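PDB 1QYI: hypothetical protein from Staphylococcus aureus subsp. aureus, which is of unknown function but probably belongs to the hydrolase-like proteins of the haloacid dehalogenase (HAD) superfamily and may be a hydrolase. Local coordinates for residues Ser40-Asp43 and Trp44-Thr48; Asp218-Lys221 and Val222-Asp226. All coordinates share one frame; numbering follows the deposited sequence.

Interaction 1. Residues Ser40-Asp43 and Trp44-Thr48; sequences SHID and WETLT
His41 and Trp44 meet as an offset stack: chi1 62° sets the histidine CG between its own backbone N and carbonyl carbon, which helps bring the imidazole over the indole three residues on. The centroids of the His41 ring and the Trp44 six-membered ring are 4.5 Å apart and the planes only 13° from parallel. Contact is made near the ring rims, with His41 ND1 3.5 Å from Trp44 CZ2. The same ND1 donates to Ile42 O at 2.8 Å, above that carbonyl's plane, which should restrain rotation of the imidazole, and Ile42 O itself lies over the indole. One residue further along, Asp43 O accepts from both Thr46 N (2.9 Å, 159° at the hydrogen) and Thr46 OG1 (2.9 Å), which arrive from the same face of the carbonyl plane. Beside this, Ile42 CG2 packs on Leu47 CD2 at 3.6 Å. Trp44 also bonds Asp32 through NE1 and touches Phe203, while Thr48 N-caps helix 49-60. The short 3-10 turn a few residues before that helix is thus held by a carbonyl oxygen that accepts two hydrogen bonds and by a stack whose two rings each have a nitrogen committed to a hydrogen bond.

Interaction 2. Residues Asp218-Lys221 and Val222-Asp226; sequences DEVK and VLLND
Val222 lays CG2 back against Asp218 O, one turn earlier in the alpha-helix 217-229, which leads into strand 233-237 of the parallel sheet of a HAD-like, Rossmann-type fold. Here Val222 CG2 lies 3.4 Å from Asp218 O, helped by a torsion putting CG2 beside the backbone N and CG1 anti to it (chi1 177°). A related fit recurs on the buried side: Leu224 has CG beside its own N (chi1 -64°), which sets that atom 3.2 Å from Val220 O. The two side chains themselves meet more loosely, Val220 CG2 approaching Leu224 CD1 at 4.4 Å. Leu223 brings CB to 3.6 Å from Val220 O. Its side chain touches Leu366 and Arg370, whereas Val220 packs on Leu254. Lys221, extended beyond CG, touches Tyr257 and makes a weak hydrogen bond from NZ to Leu252 O. Arg370 also touches Val222 and forms a salt bridge with Asp226, so one arginine of helix 369-373 joins both the apolar and the charged parts of this surface. The main-chain bonds differ in quality: Glu219 O accepts weakly from both Val222 N and Leu223 N, whereas Leu224 N reaches Val220 O at 2.8 Å with a nearly straight 169° at the hydrogen.

How the interactions relate
Interactions 1 and 2 are separate local contacts in different parts of one chain: their centres are 36 Å apart and their nearest atoms about 22 Å, so neither touches the other. Interaction 1 lies in the loop between helices 16-31 and 49-60, within the largely helical region inserted after strand 3-6, which probably corresponds to a HAD cap. Interaction 2 belongs to helix 217-229, where the chain returns to the parallel sheet. Both are peripheral, centred 23 Å and 26 Å from the chain centre respectively. The first involves an irregular loop, the second a regular helix, and neither gives direct evidence about an active site.

Interaction 1. Residues Ser40-Asp43 and Trp44-Thr48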
ATOM      1  N   SER A  40      17.475   7.177 -22.100  1.00 24.15           N
ATOM      2  CA  SER A  40      18.229   6.026 -21.598  1.00 24.33           C
ATOM      3  C   SER A  40      17.941   5.868 -20.117  1.00 25.50           C
ATOM      4  O   SER A  40      17.377   6.760 -19.479  1.00 27.56           O
ATOM      5  CB  SER A  40      19.742   6.198 -21.824  1.00 24.72           C
ATOM      6  OG  SER A  40      20.332   7.124 -20.923  1.00 22.48           O
ATOM      7  N   HIS A  41      18.330   4.732 -19.567  1.00 24.19           N
ATOM      8  CA  HIS A  41      18.059   4.487 -18.175  1.00 23.57           C
ATOM      9  C   HIS A  41      18.895   3.318 -17.692  1.00 25.01           C
ATOM     10  O   HIS A  41      19.367   2.494 -18.485  1.00 25.58           O
ATOM     11  CB  HIS A  41      16.577   4.188 -18.005  1.00 22.10           C
ATOM     12  CG  HIS A  41      16.131   2.959 -18.732  1.00 19.74           C
ATOM     13  ND1 HIS A  41      16.289   1.696 -18.201  1.00 19.64           N
ATOM     14  CD2 HIS A  41      15.608   2.797 -19.962  1.00 18.74           C
ATOM     15  CE1 HIS A  41      15.882   0.805 -19.088  1.00 18.99           C
ATOM     16  NE2 HIS A  41      15.466   1.438 -20.164  1.00 20.35           N
ATOM     17  N   ILE A  42      19.078   3.246 -16.381  1.00 23.98           N
ATOM     18  CA  ILE A  42      19.874   2.182 -15.799  1.00 24.98           C
ATOM     19  C   ILE A  42      19.168   0.837 -15.975  1.00 26.85           C
ATOM     20  O   ILE A  42      17.950   0.781 -16.144  1.00 27.17           O
ATOM     21  CB  ILE A  42      20.139   2.473 -14.308  1.00 24.34           C
ATOM     22  CG1 ILE A  42      21.162   1.477 -13.768  1.00 23.62           C
ATOM     23  CG2 ILE A  42      18.836   2.447 -13.521  1.00 23.97           C
ATOM     24  CD1 ILE A  42      21.676   1.831 -12.414  1.00 21.91           C
ATOM     25  N   ASP A  43      19.939  -0.244 -15.968  1.00 28.97           N
ATOM     26  CA  ASP A  43      19.370  -1.576 -16.122  1.00 30.93           C
ATOM     27  C   ASP A  43      18.558  -1.903 -14.873  1.00 32.06           C
ATOM     28  O   ASP A  43      19.083  -1.906 -13.760  1.00 33.71           O
ATOM     29  CB  ASP A  43      20.485  -2.601 -16.317  1.00 33.06           C
ATOM     30  CG  ASP A  43      19.959  -3.969 -16.716  1.00 35.56           C
ATOM     31  OD1 ASP A  43      20.777  -4.890 -16.891  1.00 38.16           O
ATOM     32  OD2 ASP A  43      18.733  -4.131 -16.868  1.00 38.98           O
ATOM     33  N   TRP A  44      17.269  -2.155 -15.060  1.00 33.45           N
ATOM     34  CA  TRP A  44      16.367  -2.462 -13.957  1.00 32.74           C
ATOM     35  C   TRP A  44      16.879  -3.582 -13.076  1.00 33.23           C
ATOM     36  O   TRP A  44      16.750  -3.534 -11.854  1.00 33.18           O
ATOM     37  CB  TRP A  44      15.017  -2.877 -14.509  1.00 31.84           C
ATOM     38  CG  TRP A  44      14.435  -1.897 -15.437  1.00 31.85           C
ATOM     39  CD1 TRP A  44      13.871  -2.159 -16.647  1.00 30.90           C
ATOM     40  CD2 TRP A  44      14.301  -0.492 -15.224  1.00 30.91           C
ATOM     41  NE1 TRP A  44      13.373  -1.006 -17.198  1.00 31.20           N
ATOM     42  CE2 TRP A  44      13.603   0.037 -16.330  1.00 30.17           C
ATOM     43  CE3 TRP A  44      14.652   0.374 -14.176  1.00 30.96           C
ATOM     44  CZ2 TRP A  44      13.302   1.392 -16.457  1.00 28.51           C
ATOM     45  CZ3 TRP A  44      14.348   1.729 -14.298  1.00 29.17           C
ATOM     46  CH2 TRP A  44      13.659   2.216 -15.419  1.00 27.97           C
ATOM     47  N   GLU A  45      17.451  -4.599 -13.709  1.00 33.48           N
ATOM     48  CA  GLU A  45      17.950  -5.752 -12.988  1.00 34.34           C
ATOM     49  C   GLU A  45      19.205  -5.478 -12.160  1.00 34.25           C
ATOM     50  O   GLU A  45      19.715  -6.373 -11.490  1.00 35.50           O
ATOM     51  CB  GLU A  45      18.197  -6.898 -13.968  1.00 35.14           C
ATOM     52  CG  GLU A  45      18.588  -8.194 -13.294  1.00 37.87           C
ATOM     53  CD  GLU A  45      18.812  -9.325 -14.270  1.00 39.72           C
ATOM     54  OE1 GLU A  45      19.293 -10.391 -13.827  1.00 40.43           O
ATOM     55  OE2 GLU A  45      18.499  -9.158 -15.472  1.00 40.13           O
ATOM     56  N   THR A  46      19.708  -4.248 -12.191  1.00 32.65           N
ATOM     57  CA  THR A  46      20.894  -3.933 -11.404  1.00 31.99           C
ATOM     58  C   THR A  46      20.685  -2.752 -10.449  1.00 31.87           C
ATOM     59  O   THR A  46      21.641  -2.217  -9.887  1.00 32.66           O
ATOM     60  CB  THR A  46      22.132  -3.669 -12.310  1.00 33.79           C
ATOM     61  OG1 THR A  46      21.847  -2.636 -13.266  1.00 33.62           O
ATOM     62  CG2 THR A  46      22.522  -4.946 -13.040  1.00 32.82           C
ATOM     63  N   LEU A  47      19.429  -2.362 -10.250  1.00 30.42           N
ATOM     64  CA  LEU A  47      19.086  -1.254  -9.352  1.00 29.22           C
ATOM     65  C   LEU A  47      19.597  -1.471  -7.922  1.00 29.15           C
ATOM     66  O   LEU A  47      19.678  -2.605  -7.454  1.00 30.38           O
ATOM     67  CB  LEU A  47      17.570  -1.073  -9.303  1.00 28.26           C
ATOM     68  CG  LEU A  47      16.847  -0.628 -10.568  1.00 27.28           C
ATOM     69  CD1 LEU A  47      15.364  -0.918 -10.423  1.00 27.07           C
ATOM     70  CD2 LEU A  47      17.100   0.840 -10.815  1.00 27.27           C
ATOM     71  N   THR A  48      19.927  -0.377  -7.235  1.00 27.71           N
ATOM     72  CA  THR A  48      20.407  -0.426  -5.851  1.00 27.54           C
ATOM     73  C   THR A  48      19.446   0.371  -4.975  1.00 29.30           C
ATOM     74  O   THR A  48      18.579   1.083  -5.480  1.00 29.95           O
ATOM     75  CB  THR A  48      21.778   0.234  -5.682  1.00 27.06           C
ATOM     76  OG1 THR A  48      21.619   1.658  -5.660  1.00 24.99           O
ATOM     77  CG2 THR A  48      22.710  -0.147  -6.826  1.00 25.80           C
TER

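Interaction 2. Residues Asp218-Lys221 and Val222-Asp226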
ATOM      1  N   ASP A 218      16.357  -9.826  14.384  1.00 44.57           N
ATOM      2  CA  ASP A 218      17.017 -10.626  15.408  1.00 43.71           C
ATOM      3  C   ASP A 218      16.602 -10.175  16.814  1.00 43.30           C
ATOM      4  O   ASP A 218      16.583 -10.980  17.748  1.00 43.76           O
ATOM      5  CB  ASP A 218      18.533 -10.531  15.234  1.00 43.84           C
ATOM      6  CG  ASP A 218      19.065  -9.146  15.524  1.00 44.33           C
ATOM      7  OD1 ASP A 218      18.357  -8.159  15.229  1.00 45.73           O
ATOM      8  OD2 ASP A 218      20.198  -9.045  16.037  1.00 44.64           O
ATOM      9  N   GLU A 219      16.265  -8.894  16.959  1.00 42.73           N
ATOM     10  CA  GLU A 219      15.829  -8.342  18.246  1.00 40.16           C
ATOM     11  C   GLU A 219      14.358  -8.667  18.526  1.00 37.49           C
ATOM     12  O   GLU A 219      13.992  -8.935  19.672  1.00 36.48           O
ATOM     13  CB  GLU A 219      16.023  -6.823  18.265  1.00 41.88           C
ATOM     14  CG  GLU A 219      17.084  -6.322  19.234  1.00 46.75           C
ATOM     15  CD  GLU A 219      17.262  -4.805  19.181  1.00 50.07           C
ATOM     16  OE1 GLU A 219      17.771  -4.299  18.154  1.00 51.53           O
ATOM     17  OE2 GLU A 219      16.884  -4.121  20.160  1.00 50.69           O
ATOM     18  N   VAL A 220      13.518  -8.641  17.488  1.00 34.40           N
ATOM     19  CA  VAL A 220      12.101  -8.947  17.667  1.00 33.06           C
ATOM     20  C   VAL A 220      11.888 -10.453  17.807  1.00 31.74           C
ATOM     21  O   VAL A 220      10.926 -10.884  18.428  1.00 30.86           O
ATOM     22  CB  VAL A 220      11.208  -8.419  16.493  1.00 31.30           C
ATOM     23  CG1 VAL A 220      11.658  -7.041  16.067  1.00 30.68           C
ATOM     24  CG2 VAL A 220      11.220  -9.388  15.338  1.00 33.09           C
ATOM     25  N   LYS A 221      12.789 -11.250  17.241  1.00 32.11           N
ATOM     26  CA  LYS A 221      12.661 -12.696  17.339  1.00 32.91           C
ATOM     27  C   LYS A 221      12.829 -13.142  18.787  1.00 33.37           C
ATOM     28  O   LYS A 221      12.344 -14.206  19.170  1.00 33.62           O
ATOM     29  CB  LYS A 221      13.695 -13.399  16.462  1.00 34.99           C
ATOM     30  CG  LYS A 221      13.361 -13.466  14.982  1.00 35.97           C
ATOM     31  CD  LYS A 221      14.551 -14.021  14.208  1.00 39.35           C
ATOM     32  CE  LYS A 221      14.241 -14.194  12.725  1.00 41.76           C
ATOM     33  NZ  LYS A 221      15.462 -14.527  11.928  1.00 41.49           N
ATOM     34  N   VAL A 222      13.522 -12.331  19.588  1.00 33.51           N
ATOM     35  CA  VAL A 222      13.729 -12.635  21.007  1.00 32.22           C
ATOM     36  C   VAL A 222      12.528 -12.149  21.811  1.00 31.49           C
ATOM     37  O   VAL A 222      12.125 -12.774  22.789  1.00 31.84           O
ATOM     38  CB  VAL A 222      14.998 -11.943  21.564  1.00 33.55           C
ATOM     39  CG1 VAL A 222      15.124 -12.220  23.060  1.00 32.57           C
ATOM     40  CG2 VAL A 222      16.239 -12.438  20.835  1.00 32.87           C
ATOM     41  N   LEU A 223      11.970 -11.017  21.390  1.00 31.68           N
ATOM     42  CA  LEU A 223      10.806 -10.434  22.043  1.00 29.76           C
ATOM     43  C   LEU A 223       9.597 -11.333  21.849  1.00 28.10           C
ATOM     44  O   LEU A 223       8.856 -11.601  22.791  1.00 27.68           O
ATOM     45  CB  LEU A 223      10.517  -9.042  21.466  1.00 31.85           C
ATOM     46  CG  LEU A 223       9.112  -8.441  21.635  1.00 32.82           C
ATOM     47  CD1 LEU A 223       8.792  -8.223  23.115  1.00 32.74           C
ATOM     48  CD2 LEU A 223       9.035  -7.132  20.856  1.00 31.85           C
ATOM     49  N   LEU A 224       9.396 -11.799  20.622  1.00 27.21           N
ATOM     50  CA  LEU A 224       8.265 -12.677  20.322  1.00 27.05           C
ATOM     51  C   LEU A 224       8.408 -13.997  21.066  1.00 27.28           C
ATOM     52  O   LEU A 224       7.438 -14.530  21.603  1.00 25.87           O
ATOM     53  CB  LEU A 224       8.179 -12.939  18.816  1.00 26.30           C
ATOM     54  CG  LEU A 224       7.892 -11.703  17.962  1.00 25.72           C
ATOM     55  CD1 LEU A 224       7.880 -12.087  16.492  1.00 26.75           C
ATOM     56  CD2 LEU A 224       6.560 -11.096  18.381  1.00 23.84           C
ATOM     57  N   ASN A 225       9.632 -14.516  21.085  1.00 28.53           N
ATOM     58  CA  ASN A 225       9.946 -15.767  21.758  1.00 28.73           C
ATOM     59  C   ASN A 225       9.632 -15.675  23.252  1.00 29.12           C
ATOM     60  O   ASN A 225       8.981 -16.557  23.804  1.00 29.17           O
ATOM     61  CB  ASN A 225      11.425 -16.103  21.541  1.00 31.85           C
ATOM     62  CG  ASN A 225      11.765 -17.528  21.930  1.00 34.28           C
ATOM     63  OD1 ASN A 225      11.112 -18.481  21.489  1.00 35.40           O
ATOM     64  ND2 ASN A 225      12.798 -17.683  22.745  1.00 34.52           N
ATOM     65  N   ASP A 226      10.090 -14.612  23.909  1.00 29.35           N
ATOM     66  CA  ASP A 226       9.818 -14.453  25.333  1.00 29.91           C
ATOM     67  C   ASP A 226       8.328 -14.236  25.549  1.00 30.44           C
ATOM     68  O   ASP A 226       7.770 -14.704  26.538  1.00 31.02           O
ATOM     69  CB  ASP A 226      10.590 -13.270  25.923  1.00 30.48           C
ATOM     70  CG  ASP A 226      12.084 -13.375  25.704  1.00 32.76           C
ATOM     71  OD1 ASP A 226      12.615 -14.508  25.626  1.00 32.39           O
ATOM     72  OD2 ASP A 226      12.736 -12.310  25.632  1.00 35.17           O
TER